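Local coordinates for protein 23S rRNA (guanine(2535)-N(1))-methyltransferase (Streptomyces viridochromogenes, PDB 1O9G) that methylates N1 of guanine-2535 in 23S ribosomal RNA with S-adenosyl-L-methionine as methyl donor, which confers resistance to the orthosomycin antibiotic avilamycin, at residues R113-S116 with E117-K121; A130-R133 with L134-R137; S62-L65 with L66-G70. The protein carries 3 engineered substitutions. All coordinates share one frame; numbering follows the deposited sequence.

All three interactions are local contacts along one helix or at its end, at very different depths in a Rossmann-like methyltransferase. Interaction 3, at a helix start, is buried in a beta-alpha-beta unit, its centre about 5 Å from that of the chain; an N-cap glycine is held by a threonine one turn on, and apolar side chains pack. Interactions 1 and 2 lie on the successive helices 102-119 and 122-140, their centres about 19 Å apart. Interaction 2, within its helix, is partly buried and dominated by arginines with carboxylate partners. Interaction 1, its centre about 31 Å from that of the chain, is at the surface; its helix ends at a glycine, and a water bridges Ser116 to the departing chain.

Interaction 1: residues R113-S116 with E117-K121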
ATOM      1  N   ARG A 113      -6.998  19.340 -16.619  1.00 14.45           N
ATOM      2  CA  ARG A 113      -7.086  20.216 -17.793  1.00 16.65           C
ATOM      3  C   ARG A 113      -8.124  21.300 -17.621  1.00 17.18           C
ATOM      4  O   ARG A 113      -7.879  22.458 -18.008  1.00 18.04           O
ATOM      5  CB  ARG A 113      -7.357  19.425 -19.063  1.00 19.24           C
ATOM      6  CG  ARG A 113      -6.207  18.541 -19.455  1.00 21.59           C
ATOM      7  CD  ARG A 113      -6.310  17.937 -20.829  1.00 26.92           C
ATOM      8  NE  ARG A 113      -5.221  16.997 -21.023  1.00 27.62           N
ATOM      9  CZ  ARG A 113      -3.966  17.334 -21.314  1.00 29.56           C
ATOM     10  NH1 ARG A 113      -3.617  18.601 -21.475  1.00 30.13           N
ATOM     11  NH2 ARG A 113      -3.047  16.376 -21.441  1.00 31.87           N
ATOM     12  N   GLU A 114      -9.264  20.962 -17.016  1.00 17.43           N
ATOM     13  CA  GLU A 114     -10.290  21.951 -16.737  1.00 18.75           C
ATOM     14  C   GLU A 114      -9.768  22.996 -15.726  1.00 16.88           C
ATOM     15  O   GLU A 114     -10.016  24.188 -15.881  1.00 17.19           O
ATOM     16  CB  GLU A 114     -11.588  21.307 -16.264  1.00 20.76           C
ATOM     17  CG  GLU A 114     -12.311  20.529 -17.360  1.00 28.87           C
ATOM     18  CD  GLU A 114     -13.495  19.716 -16.854  1.00 37.53           C
ATOM     19  OE1 GLU A 114     -13.449  19.188 -15.708  1.00 40.84           O
ATOM     20  OE2 GLU A 114     -14.478  19.579 -17.620  1.00 46.01           O
ATOM     21  N   GLN A 115      -9.051  22.553 -14.705  1.00 15.16           N
ATOM     22  CA  GLN A 115      -8.459  23.447 -13.721  1.00 14.55           C
ATOM     23  C   GLN A 115      -7.424  24.365 -14.361  1.00 14.72           C
ATOM     24  O   GLN A 115      -7.323  25.538 -13.999  1.00 13.67           O
ATOM     25  CB  GLN A 115      -7.840  22.646 -12.572  1.00 14.70           C
ATOM     26  CG  GLN A 115      -8.865  22.024 -11.648  1.00 17.86           C
ATOM     27  CD  GLN A 115      -8.251  21.067 -10.653  1.00 19.34           C
ATOM     28  OE1 GLN A 115      -7.331  20.353 -10.989  1.00 18.62           O
ATOM     29  NE2 GLN A 115      -8.740  21.086  -9.422  1.00 26.59           N
ATOM     30  N   SER A 116      -6.647  23.847 -15.309  1.00 14.11           N
ATOM     31  CA  SER A 116      -5.731  24.663 -16.103  1.00 14.72           C
ATOM     32  C   SER A 116      -6.474  25.767 -16.790  1.00 15.94           C
ATOM     33  O   SER A 116      -6.060  26.931 -16.730  1.00 15.90           O
ATOM     34  CB  SER A 116      -5.014  23.825 -17.162  1.00 15.58           C
ATOM     35  OG  SER A 116      -4.324  24.633 -18.092  1.00 18.35           O
ATOM     36  N   GLU A 117      -7.557  25.448 -17.468  1.00 17.59           N
ATOM     37  CA  GLU A 117      -8.259  26.452 -18.227  1.00 20.55           C
ATOM     38  C   GLU A 117      -8.824  27.503 -17.307  1.00 20.52           C
ATOM     39  O   GLU A 117      -8.805  28.690 -17.626  1.00 21.96           O
ATOM     40  CB  GLU A 117      -9.359  25.854 -19.106  1.00 24.11           C
ATOM     41  CG  GLU A 117      -8.849  24.959 -20.220  1.00 28.78           C
ATOM     42  CD  GLU A 117      -7.774  25.582 -21.122  1.00 34.97           C
ATOM     43  OE1 GLU A 117      -7.632  26.829 -21.214  1.00 35.53           O
ATOM     44  OE2 GLU A 117      -7.056  24.759 -21.751  1.00 40.90           O
ATOM     45  N   ARG A 118      -9.290  27.088 -16.143  1.00 19.67           N
ATOM     46  CA  ARG A 118      -9.931  27.997 -15.250  1.00 20.41           C
ATOM     47  C   ARG A 118      -8.902  28.894 -14.541  1.00 17.99           C
ATOM     48  O   ARG A 118      -9.083  30.121 -14.487  1.00 19.94           O
ATOM     49  CB  ARG A 118     -10.750  27.258 -14.237  1.00 21.55           C
ATOM     50  CG  ARG A 118     -11.361  28.158 -13.247  1.00 25.65           C
ATOM     51  CD  ARG A 118     -12.346  27.465 -12.372  1.00 30.00           C
ATOM     52  NE  ARG A 118     -12.783  28.371 -11.320  1.00 34.78           N
ATOM     53  CZ  ARG A 118     -13.376  27.992 -10.196  1.00 36.20           C
ATOM     54  NH1 ARG A 118     -13.635  26.708  -9.965  1.00 38.30           N
ATOM     55  NH2 ARG A 118     -13.721  28.901  -9.302  1.00 39.54           N
ATOM     56  N   PHE A 119      -7.830  28.304 -14.015  1.00 15.62           N
ATOM     57  CA  PHE A 119      -6.888  28.999 -13.135  1.00 15.56           C
ATOM     58  C   PHE A 119      -5.581  29.450 -13.798  1.00 15.80           C
ATOM     59  O   PHE A 119      -4.963  30.379 -13.328  1.00 16.86           O
ATOM     60  CB  PHE A 119      -6.546  28.135 -11.907  1.00 15.60           C
ATOM     61  CG  PHE A 119      -7.735  27.728 -11.094  1.00 16.89           C
ATOM     62  CD1 PHE A 119      -8.595  28.694 -10.574  1.00 19.39           C
ATOM     63  CD2 PHE A 119      -8.011  26.389 -10.859  1.00 17.42           C
ATOM     64  CE1 PHE A 119      -9.679  28.324  -9.807  1.00 21.19           C
ATOM     65  CE2 PHE A 119      -9.092  26.025 -10.101  1.00 20.27           C
ATOM     66  CZ  PHE A 119      -9.926  26.986  -9.590  1.00 20.46           C
ATOM     67  N   GLY A 120      -5.134  28.736 -14.822  1.00 14.76           N
ATOM     68  CA  GLY A 120      -3.943  29.104 -15.561  1.00 15.65           C
ATOM     69  C   GLY A 120      -2.623  28.733 -14.918  1.00 14.53           C
ATOM     70  O   GLY A 120      -1.572  29.077 -15.440  1.00 15.29           O
ATOM     71  N   LYS A 121      -2.627  28.039 -13.795  1.00 14.69           N
ATOM     72  CA  LYS A 121      -1.370  27.698 -13.121  1.00 15.59           C
ATOM     73  C   LYS A 121      -0.656  26.579 -13.886  1.00 14.08           C
ATOM     74  O   LYS A 121      -1.296  25.557 -14.245  1.00 14.40           O
ATOM     75  CB  LYS A 121      -1.660  27.254 -11.686  1.00 18.64           C
ATOM     76  CG  LYS A 121      -0.476  26.980 -10.783  1.00 25.51           C
ATOM     77  CD  LYS A 121      -0.934  26.887  -9.319  1.00 32.71           C
ATOM     78  CE  LYS A 121       0.029  26.168  -8.391  1.00 39.62           C
ATOM     79  NZ  LYS A 121       1.476  26.451  -8.593  1.00 40.40           N
TER
HETATM   80  O   HOH W   1      -6.795  22.602 -20.669  1.00 36.11           O
HETATM   81  O   HOH W   2      -2.458  25.904 -16.755  1.00 18.92           O
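The ring of Phe119 folds back toward Gln115 on the last turn of helix 102-119, where a glycine in left-handed conformation ends the helix. Gln115 O approaches the ring obliquely, 3.3 Å from Phe119 CD2, and Gln115 CB lies 4.1 Å from the same ring carbon. One face of the ring carries Arg118 CG, near the rim. In turn, Phe119 CZ sits 3.4 Å above the plane of the Arg118 guanidinium and is displaced from its centre, so the two neighbouring side chains run out alongside one another. With CG anti to the carbonyl carbon and beside the backbone N (chi1 -57°), the Phe119 ring is swung back along the helix, which leaves CD2 near Gln115 O.

The backbone continues the alpha-helical pattern to its end. Phe119 N donates to Gln115 O at 2.8 Å in a fairly straight bond. The next bond, from Gly120 N to Ser116 O, is equally short but more bent, at 138°, as the chain leaves helical geometry. Gly120 has a phi of 80°, a value glycine adopts more easily than other residues, and here the chain turns out of the helix.

Arg113, one turn before Glu117, directs its guanidinium to a salt bridge with Glu109, and its side chain also packs on Leu125 and Ala128 of helix 122-140. Gln115 OE1 is held by Arg112. Ser116, which touches Leu125, is buried, and its hydroxyl is bridged to the departing chain by a water 2.6 Å from Ser116 OG and 2.8 Å from Lys121 O.

Interaction 2: residues A130-R133 with L134-R137; sequences AARR and LRER
Two turns in the middle of helix 122-140 carry an i to i+4 salt bridge between Arg132 and Glu136, amid a cluster of arginines that pack against their own helix. Arg132 NH1 lies 3.1 Å from Glu136 OE1, and it also gives Glu136 OE2 a long, weak hydrogen bond of 3.4 Å. OE2 sits in the plane of the guanidinium at its edge, although the planes of the two charged groups are turned 58° apart. The Arg132 chain is extended until it bends at chi3 (59°), and this bend brings NH1 round to the carboxylate.

Arg135 crosses Arg132 at about a right angle, with Arg135 NH2 set 3.7 Å from Arg132 CG. Its guanidinium spreads over Arg132 O, which lies beneath the centre of one face, and Arg135 NH2 forms a salt bridge to Glu109 of helix 102-119. Arg137 repeats this theme on Arg133: Arg133 O stands 3.9 Å from its guanidinium plane, over the centre. These two arginines share Asp15, with Arg133 NH2 on OD1 and Arg137 NH2 on OD2, so that a loop carboxylate lies between two like charges and probably offsets part of their mutual repulsion.

Leu134, Ala130 and Ala131 form a buried, largely apolar strip. Leu134 CG rests 3.3 Å from Ala130 O, and its side chain packs against Leu16, while Ala130 and Ala131 meet Val21. Within the arginine cluster, a water accepts from Arg135 NE at 2.8 Å and donates weakly to Ala131 O.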
ATOM      1  N   ALA A 130       1.134  14.147 -16.419  1.00 16.22           N
ATOM      2  CA  ALA A 130       1.497  13.019 -15.563  1.00 16.37           C
ATOM      3  C   ALA A 130       0.386  11.953 -15.611  1.00 15.89           C
ATOM      4  O   ALA A 130       0.653  10.753 -15.667  1.00 16.85           O
ATOM      5  CB  ALA A 130       1.765  13.476 -14.131  1.00 16.22           C
ATOM      6  N   ALA A 131      -0.867  12.386 -15.600  1.00 15.85           N
ATOM      7  CA  ALA A 131      -2.001  11.440 -15.633  1.00 15.51           C
ATOM      8  C   ALA A 131      -2.036  10.709 -16.965  1.00 16.30           C
ATOM      9  O   ALA A 131      -2.325   9.519 -16.991  1.00 17.73           O
ATOM     10  CB  ALA A 131      -3.316  12.158 -15.393  1.00 15.58           C
ATOM     11  N   ARG A 132      -1.744  11.419 -18.059  1.00 17.46           N
ATOM     12  CA  ARG A 132      -1.669  10.816 -19.379  1.00 19.66           C
ATOM     13  C   ARG A 132      -0.570   9.751 -19.405  1.00 19.54           C
ATOM     14  O   ARG A 132      -0.813   8.648 -19.878  1.00 19.93           O
ATOM     15  CB  ARG A 132      -1.397  11.868 -20.457  1.00 21.46           C
ATOM     16  CG  ARG A 132      -1.070  11.279 -21.815  1.00 26.12           C
ATOM     17  CD  ARG A 132      -0.657  12.322 -22.855  1.00 31.62           C
ATOM     18  NE  ARG A 132       0.533  13.096 -22.459  1.00 36.12           N
ATOM     19  CZ  ARG A 132       1.787  12.621 -22.468  1.00 40.31           C
ATOM     20  NH1 ARG A 132       2.044  11.360 -22.818  1.00 42.00           N
ATOM     21  NH2 ARG A 132       2.801  13.404 -22.107  1.00 41.47           N
ATOM     22  N   ARG A 133       0.617  10.065 -18.900  1.00 18.90           N
ATOM     23  CA  ARG A 133       1.719   9.107 -18.898  1.00 19.13           C
ATOM     24  C   ARG A 133       1.396   7.869 -18.048  1.00 17.95           C
ATOM     25  O   ARG A 133       1.676   6.719 -18.464  1.00 18.98           O
ATOM     26  CB  ARG A 133       3.026   9.726 -18.438  1.00 19.90           C
ATOM     27  CG  ARG A 133       3.647  10.721 -19.414  1.00 23.03           C
ATOM     28  CD  ARG A 133       5.033  11.113 -19.006  1.00 26.74           C
ATOM     29  NE  ARG A 133       5.009  11.942 -17.805  1.00 27.85           N
ATOM     30  CZ  ARG A 133       4.956  13.269 -17.788  1.00 25.22           C
ATOM     31  NH1 ARG A 133       4.990  13.985 -18.903  1.00 29.12           N
ATOM     32  NH2 ARG A 133       4.900  13.907 -16.633  1.00 22.58           N
ATOM     33  N   LEU A 134       0.784   8.086 -16.902  1.00 16.21           N
ATOM     34  CA  LEU A 134       0.410   6.970 -16.030  1.00 15.30           C
ATOM     35  C   LEU A 134      -0.606   6.081 -16.738  1.00 15.43           C
ATOM     36  O   LEU A 134      -0.547   4.863 -16.590  1.00 15.65           O
ATOM     37  CB  LEU A 134      -0.128   7.458 -14.660  1.00 14.64           C
ATOM     38  CG  LEU A 134       0.902   8.083 -13.730  1.00 15.52           C
ATOM     39  CD1 LEU A 134       0.167   8.705 -12.531  1.00 15.92           C
ATOM     40  CD2 LEU A 134       1.919   7.051 -13.285  1.00 15.09           C
ATOM     41  N   ARG A 135      -1.573   6.675 -17.422  1.00 15.43           N
ATOM     42  CA  ARG A 135      -2.560   5.915 -18.196  1.00 15.78           C
ATOM     43  C   ARG A 135      -1.904   5.093 -19.298  1.00 17.13           C
ATOM     44  O   ARG A 135      -2.255   3.935 -19.487  1.00 17.25           O
ATOM     45  CB  ARG A 135      -3.649   6.795 -18.786  1.00 17.91           C
ATOM     46  CG  ARG A 135      -4.692   6.048 -19.597  1.00 19.63           C
ATOM     47  CD  ARG A 135      -5.845   6.877 -20.134  1.00 24.19           C
ATOM     48  NE  ARG A 135      -5.437   8.202 -20.571  1.00 26.66           N
ATOM     49  CZ  ARG A 135      -4.776   8.477 -21.677  1.00 32.51           C
ATOM     50  NH1 ARG A 135      -4.463   7.521 -22.544  1.00 35.24           N
ATOM     51  NH2 ARG A 135      -4.455   9.743 -21.934  1.00 32.25           N
ATOM     52  N   GLU A 136      -0.965   5.682 -20.018  1.00 18.35           N
ATOM     53  CA  GLU A 136      -0.272   4.974 -21.081  1.00 21.02           C
ATOM     54  C   GLU A 136       0.511   3.772 -20.534  1.00 20.44           C
ATOM     55  O   GLU A 136       0.468   2.695 -21.131  1.00 21.61           O
ATOM     56  CB  GLU A 136       0.622   5.920 -21.896  1.00 23.91           C
ATOM     57  CG  GLU A 136      -0.180   6.990 -22.632  1.00 27.36           C
ATOM     58  CD  GLU A 136       0.665   8.097 -23.236  1.00 34.76           C
ATOM     59  OE1 GLU A 136       1.853   8.245 -22.856  1.00 37.50           O
ATOM     60  OE2 GLU A 136       0.119   8.821 -24.099  1.00 37.81           O
ATOM     61  N   ARG A 137       1.198   3.935 -19.413  1.00 19.42           N
ATOM     62  CA  ARG A 137       1.894   2.829 -18.765  1.00 19.47           C
ATOM     63  C   ARG A 137       0.909   1.761 -18.262  1.00 17.05           C
ATOM     64  O   ARG A 137       1.131   0.576 -18.508  1.00 17.76           O
ATOM     65  CB  ARG A 137       2.829   3.317 -17.634  1.00 19.54           C
ATOM     66  CG  ARG A 137       4.073   4.005 -18.148  1.00 24.34           C
ATOM     67  CD  ARG A 137       5.180   4.276 -17.125  1.00 27.53           C
ATOM     68  NE  ARG A 137       4.866   5.320 -16.141  1.00 28.20           N
ATOM     69  CZ  ARG A 137       5.056   6.633 -16.315  1.00 27.67           C
ATOM     70  NH1 ARG A 137       5.536   7.116 -17.462  1.00 30.93           N
ATOM     71  NH2 ARG A 137       4.772   7.484 -15.332  1.00 25.30           N
TER
HETATM   72  O   HOH W   3      -5.112   9.997 -18.466  1.00 25.20           O

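Interaction 3: residues S62-L65 with L66-G70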
ATOM      1  N   SER A  62      -5.398   6.763   3.284  1.00 14.29           N
ATOM      2  CA  SER A  62      -5.769   7.511   2.084  1.00 14.45           C
ATOM      3  C   SER A  62      -5.686   6.704   0.809  1.00 12.40           C
ATOM      4  O   SER A  62      -6.070   7.183  -0.256  1.00 12.83           O
ATOM      5  CB  SER A  62      -4.826   8.707   1.928  1.00 16.26           C
ATOM      6  OG  SER A  62      -3.519   8.299   1.535  1.00 18.11           O
ATOM      7  N   GLY A  63      -5.115   5.495   0.875  1.00 11.78           N
ATOM      8  CA  GLY A  63      -4.952   4.655  -0.289  1.00 10.53           C
ATOM      9  C   GLY A  63      -3.810   5.057  -1.206  1.00 11.41           C
ATOM     10  O   GLY A  63      -3.630   4.422  -2.265  1.00 11.11           O
ATOM     11  N   TYR A  64      -3.039   6.073  -0.824  1.00 10.24           N
ATOM     12  CA  TYR A  64      -1.955   6.539  -1.669  1.00 11.20           C
ATOM     13  C   TYR A  64      -0.942   5.413  -1.846  1.00 11.50           C
ATOM     14  O   TYR A  64      -0.458   5.170  -2.960  1.00 11.63           O
ATOM     15  CB  TYR A  64      -1.305   7.777  -1.030  1.00 10.57           C
ATOM     16  CG  TYR A  64      -0.073   8.197  -1.748  1.00 11.74           C
ATOM     17  CD1 TYR A  64      -0.156   8.960  -2.904  1.00 12.10           C
ATOM     18  CD2 TYR A  64       1.179   7.841  -1.278  1.00 12.64           C
ATOM     19  CE1 TYR A  64       0.986   9.314  -3.614  1.00 12.59           C
ATOM     20  CE2 TYR A  64       2.340   8.212  -1.960  1.00 13.64           C
ATOM     21  CZ  TYR A  64       2.238   8.952  -3.114  1.00 13.44           C
ATOM     22  OH  TYR A  64       3.357   9.310  -3.822  1.00 14.69           O
ATOM     23  N   LEU A  65      -0.545   4.765  -0.754  1.00 11.36           N
ATOM     24  CA  LEU A  65       0.467   3.734  -0.803  1.00 10.94           C
ATOM     25  C   LEU A  65       0.076   2.587  -1.742  1.00 10.65           C
ATOM     26  O   LEU A  65       0.846   2.172  -2.610  1.00 10.70           O
ATOM     27  CB  LEU A  65       0.817   3.231   0.596  1.00 11.52           C
ATOM     28  CG  LEU A  65       1.795   2.072   0.725  1.00 12.81           C
ATOM     29  CD1 LEU A  65       3.121   2.332  -0.009  1.00 14.24           C
ATOM     30  CD2 LEU A  65       2.043   1.787   2.213  1.00 13.51           C
ATOM     31  N   LEU A  66      -1.115   2.069  -1.571  1.00 11.08           N
ATOM     32  CA  LEU A  66      -1.575   0.960  -2.377  1.00 10.35           C
ATOM     33  C   LEU A  66      -1.690   1.358  -3.829  1.00 10.16           C
ATOM     34  O   LEU A  66      -1.383   0.564  -4.696  1.00 11.16           O
ATOM     35  CB  LEU A  66      -2.908   0.420  -1.831  1.00 10.19           C
ATOM     36  CG  LEU A  66      -3.454  -0.824  -2.532  1.00 10.59           C
ATOM     37  CD1 LEU A  66      -2.523  -2.007  -2.346  1.00 11.34           C
ATOM     38  CD2 LEU A  66      -4.804  -1.142  -2.007  1.00 12.54           C
ATOM     39  N   THR A  67      -2.088   2.590  -4.081  1.00 10.26           N
ATOM     40  CA  THR A  67      -2.279   3.040  -5.451  1.00 10.40           C
ATOM     41  C   THR A  67      -0.929   3.231  -6.152  1.00 11.42           C
ATOM     42  O   THR A  67      -0.772   2.848  -7.328  1.00 11.39           O
ATOM     43  CB  THR A  67      -3.104   4.326  -5.493  1.00 10.69           C
ATOM     44  OG1 THR A  67      -4.412   4.075  -4.929  1.00 11.11           O
ATOM     45  CG2 THR A  67      -3.348   4.771  -6.909  1.00 11.90           C
ATOM     46  N   VAL A  68       0.067   3.778  -5.447  1.00 10.65           N
ATOM     47  CA  VAL A  68       1.454   3.863  -5.946  1.00 11.41           C
ATOM     48  C   VAL A  68       1.911   2.469  -6.366  1.00 10.57           C
ATOM     49  O   VAL A  68       2.424   2.291  -7.463  1.00 12.50           O
ATOM     50  CB  VAL A  68       2.433   4.450  -4.903  1.00 12.37           C
ATOM     51  CG1 VAL A  68       3.889   4.130  -5.215  1.00 16.16           C
ATOM     52  CG2 VAL A  68       2.199   5.914  -4.797  1.00 13.42           C
ATOM     53  N   LEU A  69       1.713   1.480  -5.499  1.00 10.40           N
ATOM     54  CA  LEU A  69       2.166   0.146  -5.812  1.00 11.21           C
ATOM     55  C   LEU A  69       1.408  -0.462  -6.963  1.00 11.19           C
ATOM     56  O   LEU A  69       1.978  -1.116  -7.833  1.00 12.34           O
ATOM     57  CB  LEU A  69       2.109  -0.736  -4.606  1.00 11.31           C
ATOM     58  CG  LEU A  69       3.089  -0.328  -3.505  1.00 11.76           C
ATOM     59  CD1 LEU A  69       2.770  -1.146  -2.251  1.00 14.13           C
ATOM     60  CD2 LEU A  69       4.545  -0.539  -3.954  1.00 13.55           C
ATOM     61  N   GLY A  70       0.097  -0.235  -6.987  1.00 10.70           N
ATOM     62  CA  GLY A  70      -0.761  -0.737  -8.035  1.00 11.39           C
ATOM     63  C   GLY A  70      -0.344  -0.262  -9.423  1.00 12.52           C
ATOM     64  O   GLY A  70      -0.301  -1.046 -10.367  1.00 13.09           O
TER
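Gly63 occupies the N-cap of helix 64-72 with a positive phi of 77°, and its carbonyl accepts the first i to i+4 bond, from Thr67 N; Tyr64 O and Leu65 O follow with Val68 N and Leu69 N. Just before it, Ser62 OG accepts from Tyr64 N at 3.3 Å, which makes an ST turn at the helix start.

Thr67 grips Gly63 O twice. Its hydroxyl OG1 donates at 2.8 Å and its backbone N at 3.0 Å, and the two donors come from opposite faces of the carbonyl plane. OG1 can do this because it is anti to the carbonyl carbon (chi1 -62°) and hence lies back along the helix toward the N-cap residue. This buried carbonyl is thereby satisfied by a single residue.

On another side of the helix, Val68 CG2 lies over one face of the Tyr64 ring in a CH-pi contact, 3.7 Å from its centroid and 22° off the normal. The closest ring atom is Tyr64 CZ, 3.5 Å away, so the methyl is shifted toward the phenol end. Tyr64 OH reaches beyond it to hydrogen-bond to the carbonyl of Leu16, and Leu22 and Val33 pack nearby. Leu65 and Leu69 run side by side in the same direction, their CD1 atoms 4.2 Å apart; helix 33-45 meets them through Ala36 and Phe40, and Leu69 also touches Leu55 of strand 53-57.

A glycine-rich turn, here leading from strand 53-57 into the helix of a beta-alpha-beta unit, is characteristic of Rossmann-like, class I methyltransferases. In such enzymes this loop usually lines the S-adenosyl-L-methionine pocket, and Ser62 and Gly63 probably belong to that element here.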